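Local coordinates for ketosynthase (Streptomyces sp. MSC090213JE08, PDB 6KXD), which forms part of a ketosynthase/chain length factor from a highly reducing type II polyketide synthase, and probably serves in 3-oxoacyl-[acyl-carrier-protein] synthesis, at residues V42-T48 with V319-L325. Sequence-based numbering, arbitrary orientation.
Sequences VRAGAKT and VPSMELL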
loop_
_atom_site.group_PDB
_atom_site.type_symbol
_atom_site.label_atom_id
_atom_site.label_comp_id
_atom_site.label_asym_id
_atom_site.label_seq_id
_atom_site.Cartn_x
_atom_site.Cartn_y
_atom_site.Cartn_z
ATOM N N VAL B 42 2.115 29.063 3.891
ATOM C CA VAL B 42 0.689 28.887 4.025
ATOM C C VAL B 42 0.060 30.168 4.590
ATOM O O VAL B 42 -1.012 30.624 4.157
ATOM C CB VAL B 42 0.347 27.673 4.907
ATOM C CG1 VAL B 42 -1.085 27.760 5.422
ATOM C CG2 VAL B 42 0.582 26.383 4.135
ATOM N N ARG B 43 0.702 30.724 5.605
ATOM C CA ARG B 43 0.145 31.870 6.291
ATOM C C ARG B 43 0.198 33.069 5.356
ATOM O O ARG B 43 -0.671 33.916 5.408
ATOM C CB ARG B 43 0.938 32.117 7.565
ATOM C CG ARG B 43 0.514 31.222 8.719
ATOM C CD ARG B 43 1.668 31.216 9.676
ATOM N NE ARG B 43 1.479 30.266 10.737
ATOM C CZ ARG B 43 2.436 29.915 11.548
ATOM N NH1 ARG B 43 3.541 30.642 11.588
ATOM N NH2 ARG B 43 2.273 28.844 12.306
ATOM N N ALA B 44 1.239 33.114 4.522
ATOM C CA ALA B 44 1.439 34.216 3.589
ATOM C C ALA B 44 0.564 34.050 2.347
ATOM O O ALA B 44 0.485 35.002 1.553
ATOM C CB ALA B 44 2.892 34.285 3.199
ATOM N N GLY B 45 -0.002 32.849 2.138
ATOM C CA GLY B 45 -0.602 32.450 0.882
ATOM C C GLY B 45 0.343 32.719 -0.264
ATOM O O GLY B 45 -0.057 33.276 -1.299
ATOM N N ALA B 46 1.608 32.325 -0.086
ATOM C CA ALA B 46 2.654 32.609 -1.045
ATOM C C ALA B 46 2.501 31.702 -2.270
ATOM O O ALA B 46 2.000 30.585 -2.161
ATOM C CB ALA B 46 4.009 32.437 -0.401
ATOM N N LYS B 47 2.970 32.187 -3.433
ATOM C CA LYS B 47 3.057 31.412 -4.670
ATOM C C LYS B 47 4.368 30.621 -4.653
ATOM O O LYS B 47 5.260 30.991 -3.941
ATOM C CB LYS B 47 3.021 32.323 -5.900
ATOM C CG LYS B 47 1.801 33.223 -5.955
ATOM C CD LYS B 47 1.358 33.572 -7.358
ATOM C CE LYS B 47 0.499 34.819 -7.401
ATOM N NZ LYS B 47 -0.835 34.531 -7.971
ATOM N N THR B 48 4.454 29.547 -5.447
ATOM C CA THR B 48 5.600 28.628 -5.402
ATOM C C THR B 48 6.073 28.216 -6.799
ATOM O O THR B 48 7.146 27.633 -6.937
ATOM C CB THR B 48 5.284 27.401 -4.533
ATOM O OG1 THR B 48 4.323 26.565 -5.181
ATOM C CG2 THR B 48 4.775 27.790 -3.167
ATOM N N VAL B 319 -7.891 29.421 5.153
ATOM C CA VAL B 319 -6.622 28.874 4.751
ATOM C C VAL B 319 -6.482 29.171 3.274
ATOM O O VAL B 319 -7.426 28.922 2.543
ATOM C CB VAL B 319 -6.584 27.355 4.987
ATOM C CG1 VAL B 319 -5.282 26.728 4.520
ATOM C CG2 VAL B 319 -6.865 27.025 6.435
ATOM N N PRO B 320 -5.310 29.626 2.781
ATOM C CA PRO B 320 -5.124 29.816 1.338
ATOM C C PRO B 320 -5.329 28.542 0.513
ATOM O O PRO B 320 -5.145 27.432 1.026
ATOM C CB PRO B 320 -3.685 30.336 1.257
ATOM C CG PRO B 320 -3.468 31.007 2.605
ATOM C CD PRO B 320 -4.158 30.075 3.581
ATOM N N SER B 321 -5.715 28.711 -0.750
ATOM C CA SER B 321 -5.959 27.588 -1.658
ATOM C C SER B 321 -4.693 26.731 -1.715
ATOM O O SER B 321 -3.617 27.265 -1.741
ATOM C CB SER B 321 -6.343 27.992 -3.048
ATOM O OG SER B 321 -6.564 26.820 -3.837
ATOM N N MET B 322 -4.884 25.414 -1.731
ATOM C CA MET B 322 -3.822 24.441 -1.998
ATOM C C MET B 322 -3.319 24.596 -3.433
ATOM O O MET B 322 -2.220 24.169 -3.719
ATOM C CB MET B 322 -4.309 23.003 -1.813
ATOM C CG MET B 322 -4.591 22.649 -0.377
ATOM S SD MET B 322 -3.103 22.794 0.644
ATOM C CE MET B 322 -3.389 24.350 1.475
ATOM N N GLU B 323 -4.086 25.251 -4.316
ATOM C CA GLU B 323 -3.618 25.558 -5.705
ATOM C C GLU B 323 -2.273 26.291 -5.719
ATOM O O GLU B 323 -1.553 26.174 -6.651
ATOM C CB GLU B 323 -4.615 26.446 -6.456
ATOM C CG GLU B 323 -5.680 25.663 -7.174
ATOM C CD GLU B 323 -6.804 26.528 -7.713
ATOM O OE1 GLU B 323 -7.799 25.948 -8.196
ATOM O OE2 GLU B 323 -6.686 27.773 -7.631
ATOM N N LEU B 324 -1.915 27.013 -4.660
ATOM C CA LEU B 324 -0.671 27.752 -4.640
ATOM C C LEU B 324 0.545 26.804 -4.703
ATOM O O LEU B 324 1.633 27.248 -5.050
ATOM C CB LEU B 324 -0.629 28.572 -3.350
ATOM C CG LEU B 324 -1.630 29.727 -3.267
ATOM C CD1 LEU B 324 -1.793 30.192 -1.824
ATOM C CD2 LEU B 324 -1.182 30.892 -4.140
ATOM N N LEU B 325 0.352 25.533 -4.328
ATOM C CA LEU B 325 1.426 24.492 -4.336
ATOM C C LEU B 325 1.436 23.649 -5.612
ATOM O O LEU B 325 2.268 22.728 -5.741
ATOM C CB LEU B 325 1.225 23.565 -3.145
ATOM C CG LEU B 325 1.290 24.223 -1.775
ATOM C CD1 LEU B 325 1.170 23.155 -0.694
ATOM C CD2 LEU B 325 2.560 25.028 -1.623
HETATM O O HOH W 1 2.185 28.803 -7.190
#
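Thr48 and Leu324 make the one direct hydrogen bond between 42-48, where helix 35-44 ends in a Schellman motif, and 319-325, part of the connection before helix 332-344, whose residues 322-325 form a 3-10 turn; both belong to a thiolase-like ketosynthase fold. Thr48 OG1 donates to Leu324 O at 2.8 Å. The C=O...OG1 angle of 142° and a donor lying in the carbonyl plane place the hydroxyl on a lone pair of the oxygen. With chi1 at 70°, OG1 sits between the backbone N and the carbonyl carbon of Thr48, while CG2 lies anti to that carbonyl carbon and meets Leu325 CD2 at 3.9 Å. A water accepts from Thr48 N and donates to Leu324 O, giving this oxygen a second hydrogen bond and bridging the two backbones. Replacing Thr48 with a valine would remove the hydroxyl and would probably leave Leu324 O dependent on the water, the direct hydrogen bond between the segments being lost.

Leu324 lies alongside the backbone that leaves the helix. Its CG is anti to its own carbonyl carbon (chi1 -69°), which carries the branch across Gly45 and Ala46: CB is 3.5 Å from Ala46 O, and CD1 is 3.6 Å from Gly45 O. Ala46 O has a polar partner in Tyr31 OH, and the same tyrosine touches Val42, Thr48 and Leu325.

At Gly45, positive phi marks the turn out of the helix. A CB here would come tightly against the Pro320 ring, whose CG already lies 3.6 Å from Gly45 CA. Farther back, Val42 CG1 makes looser apolar contacts with Val319 CG1 and Pro320 CD. The Pro320 ring also borders the helix end through CG and CD, with CG 2.9 Å from Val42 O, the oxygen that accepts from Gly45 N.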